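Local structure of uncharacterized protein (Pyrococcus furiosus, 4XLZ) at residues 202-205 with 206-209; 113-117 with 118-122; 126-130 with 131-135. The protein probably removes an acetyl group from N,N'-diacetylchitobiose, as a metal-dependent deacetylase of carbohydrate esterase family 14. All coordinates share one frame; numbering follows the deposited sequence.

Contact 1 of 3, residues 202-205 with 206-209; sequences TDLM and ELKL
Leu-204 O and Met-205 O accept i to i-4 main-chain bonds in the first turn of a helix, from Lys-208 N at 2.9 Å (N-H...O angle 170°) and from Leu-209 N, likewise at 2.9 Å. One and two steps earlier in the chain, water bridges the i, i+4 pairs. One molecule receives the N-H of Leu-207 and donates to Asp-203 O; another receives that of Glu-206 and donates weakly to Thr-202 O, so the amides of Glu-206 and Leu-207 find acceptors in water. Met-205 is present as selenomethionine, the crystal being of a SeMet derivative. Met-205 CG stands anti to the backbone N (chi1 -179°), which sets it 4.3 Å from Leu-209 CD1. The bend at chi2 then brings Met-205 SE within 4.4 Å of Lys-208 CD. Leu-209 folds back over the preceding turn, its CG resting 3.3 Å from Met-205 O. On another side of the helix Leu-204 and Leu-207 meet through methyls, CD2 to CD2 at 4.3 Å, and both lie against Lys-53 of helix 43-57. Met-205 and Leu-209 instead pack on Arg-232 of helix 221-240, whose guanidinium also forms a salt bridge with Glu-206. The extended chain of Lys-208 runs off to a salt bridge with Glu-248. Leu-204 is the N-cap residue of helix 205-213, whose first turn is completed by two bridging waters after strand 197-200.

Contact 2 of 3, residues 113-117 with 118-122; sequences ELPYS and REVRK
Ser-117 O is gripped by two amides of the next turn, Arg-121 N at 3.2 Å and nearly straight (165°), and Val-120 N at 3.1 Å through a weak, bent bond. Val-120 N is shared, since it also gives a weak bond to Ser-117 OG at 3.3 Å; this marks Ser-117 as the N-cap of helix 118-131, in the Rossmann-like alpha/beta fold of the deacetylase. With chi1 at 66°, OG sits between the backbone N and the carbonyl carbon, on the side where the Val-120 amide can reach it, while a water ties it to Glu-119 OE1. Beyond the cap, Arg-121 runs extended back over the loop. Ser-117 O lies over one face of its guanidinium, and the edge of that group meets Tyr-116, with Arg-121 NH2 3.2 Å from Tyr-116 CZ. Ring and guanidinium planes stand 90° apart, and the cation-pi attraction is long and at most weak. Glu-160 of helix 149-164 fixes both partners, by a salt bridge to Arg-121 NE and a hydrogen bond to Tyr-116 OH. A leucine in place of Arg-121 would probably leave Glu-160 without the charge of Arg-121 and the Tyr-116 ring without a neighbour that limits its turning. Arg-118 and Glu-119 lie at a subunit interface, Arg-118 NE paired with Glu-119 of a second subunit and Glu-119 OE2 with Arg-118 of that subunit. On the inner side Val-120 crosses Pro-115 at about a right angle: its CG2 touches Pro-115 CB at 3.9 Å and lies 3.7 Å from Pro-115 O, a buried carbonyl oxygen with no polar partner.

Contact 3 of 3, residues 126-130 with 131-135; sequences KIIRK and EKPDG
Ile-127 O takes the N-H of Glu-131 at 2.8 Å, and Ile-128 O that of Lys-132, also at 2.8 Å but more bent (144°). These are the last i to i-4 bonds of helix 118-131. Lys-132, with a positive phi of 53°, turns the chain out of the helix, and Pro-133 follows. Having no N-H, the proline cannot supply the longer bond of a Schellman motif; instead its CD closes on Ile-128 O at 3.3 Å, and CD also touches Ile-128 CG2 at 4.2 Å. The carbonyl of Ile-128 is thus covered by an amide and a proline methylene together. Beside it, Glu-131 and Ile-127 lie side by side and point the same way, Glu-131 CG 4.2 Å from Ile-127 CG2. Glu-131 CG lies beside the backbone N, anti to the carbonyl carbon (chi1 -71°), 3.6 Å from Ile-127 O; a bend at chi2 then turns the carboxylate away. Lys-132 CG packs against Arg-129 O at 3.5 Å, and at the outer surface a water donates to Lys-130 O and, weakly, to Glu-131 O.

The second shell fixes these groups. The buried Glu-131 carboxylate is held by the Tyr-105 hydroxyl and by salt bridges to Lys-103 and Lys-33, and two lysines so near would probably keep it ionised. Arg-129 anchors the other flank through a salt bridge to Asp-174. Ile-127 presses on strands 33-38, 61-68 and 103-109, and Pro-133 on Ile-35, so that the helix end lies on the parallel sheet just before the chain enters strand 135-139, whose first residue, Gly-135, is bonded by its backbone to Ile-35 of strand 33-38.

Going from the N terminus, contact 2 comes first: residues 113-122 close the loop after strand 103-109, outermost in the sheet of this chain, and start helix 118-131. Contact 3, at residues 126-135, ends that same helix and leads into strand 135-139, so the two mark opposite ends of the helix in one beta-alpha-beta crossover spanning strands 61-68 and 33-38. Their centres lie about 18 Å apart, and both reach a second subunit. Contact 1 follows much later, starting helix 205-213 after strand 197-200, with its centre about 34 Å from that of contact 2 and on the opposite side of the chain's centre. The three run in series, without nesting or crossing; contact 1 touches neither of the others.

Contact 1 of 3, residues 202-205 with 206-209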
loop_
_atom_site.group_PDB
_atom_site.type_symbol
_atom_site.label_atom_id
_atom_site.label_comp_id
_atom_site.label_asym_id
_atom_site.label_seq_id
_atom_site.Cartn_x
_atom_site.Cartn_y
_atom_site.Cartn_z
ATOM N N THR A 202 -0.463 25.970 -37.468
ATOM C CA THR A 202 0.096 27.340 -37.707
ATOM C C THR A 202 -1.010 28.397 -37.567
ATOM O O THR A 202 -0.862 29.427 -36.861
ATOM C CB THR A 202 0.733 27.348 -39.068
ATOM O OG1 THR A 202 1.859 26.500 -39.069
ATOM C CG2 THR A 202 1.265 28.817 -39.293
ATOM N N ASP A 203 -2.152 28.159 -38.166
ATOM C CA ASP A 203 -3.170 29.259 -38.089
ATOM C C ASP A 203 -4.006 29.290 -36.814
ATOM O O ASP A 203 -4.796 30.214 -36.579
ATOM C CB ASP A 203 -4.135 29.103 -39.278
ATOM C CG ASP A 203 -3.434 29.447 -40.627
ATOM O OD1 ASP A 203 -2.381 30.200 -40.626
ATOM O OD2 ASP A 203 -3.946 28.898 -41.626
ATOM N N LEU A 204 -3.823 28.261 -35.950
ATOM C CA LEU A 204 -4.484 28.239 -34.645
ATOM C C LEU A 204 -3.573 28.479 -33.497
ATOM O O LEU A 204 -3.997 28.382 -32.345
ATOM C CB LEU A 204 -5.077 26.803 -34.472
ATOM C CG LEU A 204 -6.250 26.553 -35.407
ATOM C CD1 LEU A 204 -6.694 25.081 -35.302
ATOM C CD2 LEU A 204 -7.422 27.493 -35.037
HETATM N N MSE A 205 -2.333 28.930 -33.733
HETATM C CA MSE A 205 -1.422 29.114 -32.659
HETATM C C MSE A 205 -1.911 30.164 -31.687
HETATM O O MSE A 205 -1.781 30.043 -30.438
HETATM C CB MSE A 205 -0.014 29.457 -33.232
HETATM C CG MSE A 205 1.015 29.632 -32.157
HETATM SE SE MSE A 205 1.340 27.971 -31.146
HETATM C CE MSE A 205 3.172 28.457 -30.540
ATOM N N GLU A 206 -2.380 31.347 -32.161
ATOM C CA GLU A 206 -2.742 32.315 -31.193
ATOM C C GLU A 206 -3.968 31.889 -30.331
ATOM O O GLU A 206 -3.990 32.241 -29.187
ATOM C CB GLU A 206 -3.121 33.658 -31.989
ATOM C CG GLU A 206 -1.799 34.307 -32.639
ATOM C CD GLU A 206 -0.637 34.633 -31.622
ATOM O OE1 GLU A 206 0.417 34.113 -31.899
ATOM O OE2 GLU A 206 -0.801 35.326 -30.555
ATOM N N LEU A 207 -4.902 31.174 -30.939
ATOM C CA LEU A 207 -6.056 30.605 -30.169
ATOM C C LEU A 207 -5.478 29.591 -29.102
ATOM O O LEU A 207 -5.943 29.671 -27.938
ATOM C CB LEU A 207 -7.022 29.942 -31.101
ATOM C CG LEU A 207 -8.221 29.304 -30.315
ATOM C CD1 LEU A 207 -8.931 30.368 -29.405
ATOM C CD2 LEU A 207 -9.186 28.542 -31.250
ATOM N N LYS A 208 -4.587 28.721 -29.543
ATOM C CA LYS A 208 -3.975 27.760 -28.559
ATOM C C LYS A 208 -3.376 28.541 -27.433
ATOM O O LYS A 208 -3.569 28.242 -26.224
ATOM C CB LYS A 208 -2.881 26.955 -29.271
ATOM C CG LYS A 208 -2.133 26.066 -28.217
ATOM C CD LYS A 208 -1.239 25.141 -28.983
ATOM C CE LYS A 208 -0.527 24.305 -27.838
ATOM N NZ LYS A 208 0.016 23.060 -28.355
ATOM N N LEU A 209 -2.542 29.578 -27.685
ATOM C CA LEU A 209 -1.951 30.251 -26.592
ATOM C C LEU A 209 -2.952 31.004 -25.693
ATOM O O LEU A 209 -2.769 31.098 -24.482
ATOM C CB LEU A 209 -0.883 31.330 -27.097
ATOM C CG LEU A 209 0.208 30.638 -27.885
ATOM C CD1 LEU A 209 1.159 31.804 -28.404
ATOM C CD2 LEU A 209 1.169 29.891 -26.920
HETATM O O HOH W 1 -2.464 31.838 -35.184
HETATM O O HOH W 2 -5.273 31.354 -33.930
#

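Contact 2 of 3, residues 113-117 with 118-122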
loop_
_atom_site.group_PDB
_atom_site.type_symbol
_atom_site.label_atom_id
_atom_site.label_comp_id
_atom_site.label_asym_id
_atom_site.label_seq_id
_atom_site.Cartn_x
_atom_site.Cartn_y
_atom_site.Cartn_z
ATOM N N GLU A 113 -0.104 13.267 -6.269
ATOM C CA GLU A 113 -0.523 12.076 -5.481
ATOM C C GLU A 113 -1.364 11.232 -6.400
ATOM O O GLU A 113 -2.122 10.337 -5.835
ATOM C CB GLU A 113 -1.294 12.483 -4.211
ATOM C CG GLU A 113 -0.421 13.510 -3.376
ATOM C CD GLU A 113 -0.975 13.847 -2.031
ATOM O OE1 GLU A 113 -0.301 14.600 -1.310
ATOM O OE2 GLU A 113 -2.193 13.443 -1.700
ATOM N N LEU A 114 -1.269 11.246 -7.702
ATOM C CA LEU A 114 -2.034 10.311 -8.537
ATOM C C LEU A 114 -1.572 8.875 -8.277
ATOM O O LEU A 114 -0.390 8.641 -8.564
ATOM C CB LEU A 114 -1.831 10.712 -10.020
ATOM C CG LEU A 114 -2.604 9.772 -10.981
ATOM C CD1 LEU A 114 -4.198 9.859 -10.770
ATOM C CD2 LEU A 114 -2.283 10.155 -12.449
ATOM N N PRO A 115 -2.403 7.962 -7.842
ATOM C CA PRO A 115 -1.878 6.590 -7.698
ATOM C C PRO A 115 -1.604 5.924 -8.977
ATOM O O PRO A 115 -2.203 6.248 -10.029
ATOM C CB PRO A 115 -3.035 5.855 -6.958
ATOM C CG PRO A 115 -3.926 6.988 -6.374
ATOM C CD PRO A 115 -3.795 8.138 -7.363
ATOM N N TYR A 116 -0.758 4.870 -8.882
ATOM C CA TYR A 116 -0.617 3.977 -10.042
ATOM C C TYR A 116 -1.230 2.628 -9.584
ATOM O O TYR A 116 -0.554 1.823 -8.889
ATOM C CB TYR A 116 0.875 3.809 -10.453
ATOM C CG TYR A 116 1.010 2.896 -11.608
ATOM C CD1 TYR A 116 1.540 1.588 -11.421
ATOM C CD2 TYR A 116 0.550 3.257 -12.881
ATOM C CE1 TYR A 116 1.714 0.718 -12.527
ATOM C CE2 TYR A 116 0.649 2.399 -13.972
ATOM C CZ TYR A 116 1.204 1.094 -13.778
ATOM O OH TYR A 116 1.331 0.196 -14.811
ATOM N N SER A 117 -2.503 2.443 -9.886
ATOM C CA SER A 117 -3.191 1.301 -9.238
ATOM C C SER A 117 -4.370 0.907 -10.123
ATOM O O SER A 117 -4.909 1.617 -10.976
ATOM C CB SER A 117 -3.734 1.766 -7.872
ATOM O OG SER A 117 -4.773 2.753 -8.049
ATOM N N ARG A 118 -4.852 -0.351 -9.788
ATOM C CA ARG A 118 -6.097 -0.872 -10.418
ATOM C C ARG A 118 -7.274 0.058 -10.146
ATOM O O ARG A 118 -8.065 0.262 -11.099
ATOM C CB ARG A 118 -6.313 -2.259 -9.778
ATOM C CG ARG A 118 -7.702 -2.872 -10.326
ATOM C CD ARG A 118 -7.942 -4.249 -9.600
ATOM N NE ARG A 118 -8.148 -3.878 -8.187
ATOM C CZ ARG A 118 -7.941 -4.755 -7.224
ATOM N NH1 ARG A 118 -7.791 -6.067 -7.591
ATOM N NH2 ARG A 118 -8.006 -4.370 -5.922
ATOM N N GLU A 119 -7.337 0.657 -8.953
ATOM C CA GLU A 119 -8.466 1.562 -8.682
ATOM C C GLU A 119 -8.523 2.686 -9.752
ATOM O O GLU A 119 -9.630 3.038 -10.236
ATOM C CB GLU A 119 -8.272 2.097 -7.278
ATOM C CG GLU A 119 -9.346 3.172 -7.008
ATOM C CD GLU A 119 -9.263 3.752 -5.648
ATOM O OE1 GLU A 119 -8.202 3.680 -4.985
ATOM O OE2 GLU A 119 -10.257 4.293 -5.189
ATOM N N VAL A 120 -7.368 3.293 -10.088
ATOM C CA VAL A 120 -7.499 4.416 -11.078
ATOM C C VAL A 120 -7.789 3.887 -12.449
ATOM O O VAL A 120 -8.569 4.459 -13.216
ATOM C CB VAL A 120 -6.147 5.132 -11.110
ATOM C CG1 VAL A 120 -6.265 6.362 -12.102
ATOM C CG2 VAL A 120 -5.828 5.741 -9.682
ATOM N N ARG A 121 -7.292 2.661 -12.815
ATOM C CA ARG A 121 -7.715 2.050 -14.086
ATOM C C ARG A 121 -9.180 1.913 -14.065
ATOM O O ARG A 121 -9.829 2.082 -15.167
ATOM C CB ARG A 121 -7.067 0.643 -14.263
ATOM C CG ARG A 121 -5.477 0.733 -14.370
ATOM C CD ARG A 121 -5.014 -0.696 -14.798
ATOM N NE ARG A 121 -3.545 -0.701 -14.699
ATOM C CZ ARG A 121 -2.863 -0.931 -13.563
ATOM N NH1 ARG A 121 -3.396 -1.569 -12.527
ATOM N NH2 ARG A 121 -1.578 -0.557 -13.569
ATOM N N LYS A 122 -9.793 1.404 -12.985
ATOM C CA LYS A 122 -11.262 1.226 -12.996
ATOM C C LYS A 122 -11.952 2.551 -13.257
ATOM O O LYS A 122 -13.000 2.565 -13.949
ATOM C CB LYS A 122 -11.734 0.676 -11.635
ATOM C CG LYS A 122 -11.332 -0.787 -11.502
ATOM C CD LYS A 122 -11.856 -1.192 -10.099
ATOM C CE LYS A 122 -11.620 -2.652 -9.942
ATOM N NZ LYS A 122 -11.986 -2.870 -8.404
HETATM O O HOH W 3 -5.528 3.688 -5.549
#

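Contact 3 of 3, residues 126-130 with 131-135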
loop_
_atom_site.group_PDB
_atom_site.type_symbol
_atom_site.label_atom_id
_atom_site.label_comp_id
_atom_site.label_asym_id
_atom_site.label_seq_id
_atom_site.Cartn_x
_atom_site.Cartn_y
_atom_site.Cartn_z
ATOM N N LYS A 126 -14.395 2.825 -16.474
ATOM C CA LYS A 126 -15.866 3.130 -16.334
ATOM C C LYS A 126 -16.224 4.231 -17.330
ATOM O O LYS A 126 -17.238 4.156 -18.041
ATOM C CB LYS A 126 -16.055 3.701 -14.906
ATOM C CG LYS A 126 -17.538 3.968 -14.627
ATOM C CD LYS A 126 -17.903 3.955 -13.026
ATOM C CE LYS A 126 -17.323 5.061 -12.408
ATOM N NZ LYS A 126 -17.490 4.688 -10.870
ATOM N N ILE A 127 -15.377 5.260 -17.471
ATOM C CA ILE A 127 -15.732 6.366 -18.405
ATOM C C ILE A 127 -15.575 5.920 -19.774
ATOM O O ILE A 127 -16.423 6.279 -20.678
ATOM C CB ILE A 127 -14.768 7.530 -18.114
ATOM C CG1 ILE A 127 -15.048 8.097 -16.706
ATOM C CG2 ILE A 127 -15.045 8.684 -19.172
ATOM C CD1 ILE A 127 -13.925 9.037 -16.125
ATOM N N ILE A 128 -14.565 5.140 -20.202
ATOM C CA ILE A 128 -14.437 4.652 -21.526
ATOM C C ILE A 128 -15.661 3.796 -21.899
ATOM O O ILE A 128 -16.087 3.904 -23.043
ATOM C CB ILE A 128 -13.064 3.858 -21.687
ATOM C CG1 ILE A 128 -11.926 4.923 -21.553
ATOM C CG2 ILE A 128 -12.969 3.122 -23.031
ATOM C CD1 ILE A 128 -10.532 4.214 -21.448
ATOM N N ARG A 129 -16.048 2.925 -20.976
ATOM C CA ARG A 129 -17.177 2.059 -21.335
ATOM C C ARG A 129 -18.424 2.900 -21.378
ATOM O O ARG A 129 -19.292 2.549 -22.261
ATOM C CB ARG A 129 -17.323 0.963 -20.322
ATOM C CG ARG A 129 -16.203 -0.079 -20.432
ATOM C CD ARG A 129 -16.377 -1.047 -19.218
ATOM N NE ARG A 129 -15.354 -2.160 -19.414
ATOM C CZ ARG A 129 -15.017 -3.056 -18.439
ATOM N NH1 ARG A 129 -14.194 -4.061 -18.763
ATOM N NH2 ARG A 129 -15.481 -2.882 -17.186
ATOM N N LYS A 130 -18.601 3.915 -20.584
ATOM C CA LYS A 130 -19.855 4.774 -20.684
ATOM C C LYS A 130 -19.841 5.551 -22.001
ATOM O O LYS A 130 -20.865 5.590 -22.731
ATOM C CB LYS A 130 -19.870 5.716 -19.528
ATOM C CG LYS A 130 -21.064 6.714 -19.594
ATOM C CD LYS A 130 -22.405 6.121 -19.341
ATOM C CE LYS A 130 -23.503 7.321 -19.613
ATOM N NZ LYS A 130 -24.788 6.681 -19.108
ATOM N N GLU A 131 -18.695 6.158 -22.349
ATOM C CA GLU A 131 -18.705 7.098 -23.466
ATOM C C GLU A 131 -18.451 6.412 -24.764
ATOM O O GLU A 131 -18.798 7.001 -25.858
ATOM C CB GLU A 131 -17.637 8.211 -23.195
ATOM C CG GLU A 131 -17.993 9.166 -22.108
ATOM C CD GLU A 131 -19.101 10.203 -22.454
ATOM O OE1 GLU A 131 -19.422 10.926 -21.548
ATOM O OE2 GLU A 131 -19.549 10.159 -23.650
ATOM N N LYS A 132 -17.825 5.238 -24.838
ATOM C CA LYS A 132 -17.504 4.501 -26.065
ATOM C C LYS A 132 -16.733 5.350 -27.084
ATOM O O LYS A 132 -17.186 5.549 -28.260
ATOM C CB LYS A 132 -18.846 3.985 -26.687
ATOM C CG LYS A 132 -19.421 2.934 -25.772
ATOM C CD LYS A 132 -20.728 2.314 -26.393
ATOM C CE LYS A 132 -21.142 0.878 -25.835
ATOM N NZ LYS A 132 -20.092 -0.357 -25.944
ATOM N N PRO A 133 -15.650 6.006 -26.691
ATOM C CA PRO A 133 -14.955 6.884 -27.622
ATOM C C PRO A 133 -14.263 6.107 -28.715
ATOM O O PRO A 133 -13.698 4.963 -28.572
ATOM C CB PRO A 133 -13.893 7.586 -26.725
ATOM C CG PRO A 133 -13.570 6.453 -25.658
ATOM C CD PRO A 133 -15.023 6.006 -25.340
ATOM N N ASP A 134 -14.143 6.766 -29.887
ATOM C CA ASP A 134 -13.367 6.156 -30.976
ATOM C C ASP A 134 -11.862 6.257 -30.749
ATOM O O ASP A 134 -11.110 5.391 -31.191
ATOM C CB ASP A 134 -13.677 6.868 -32.430
ATOM C CG ASP A 134 -15.145 6.895 -32.663
ATOM O OD1 ASP A 134 -15.766 7.937 -32.568
ATOM O OD2 ASP A 134 -15.711 5.760 -32.803
ATOM N N GLY A 135 -11.475 7.385 -30.137
ATOM C CA GLY A 135 -10.001 7.661 -29.914
ATOM C C GLY A 135 -9.838 8.148 -28.499
ATOM O O GLY A 135 -10.690 8.759 -27.883
HETATM O O HOH W 4 -21.987 6.998 -24.859
#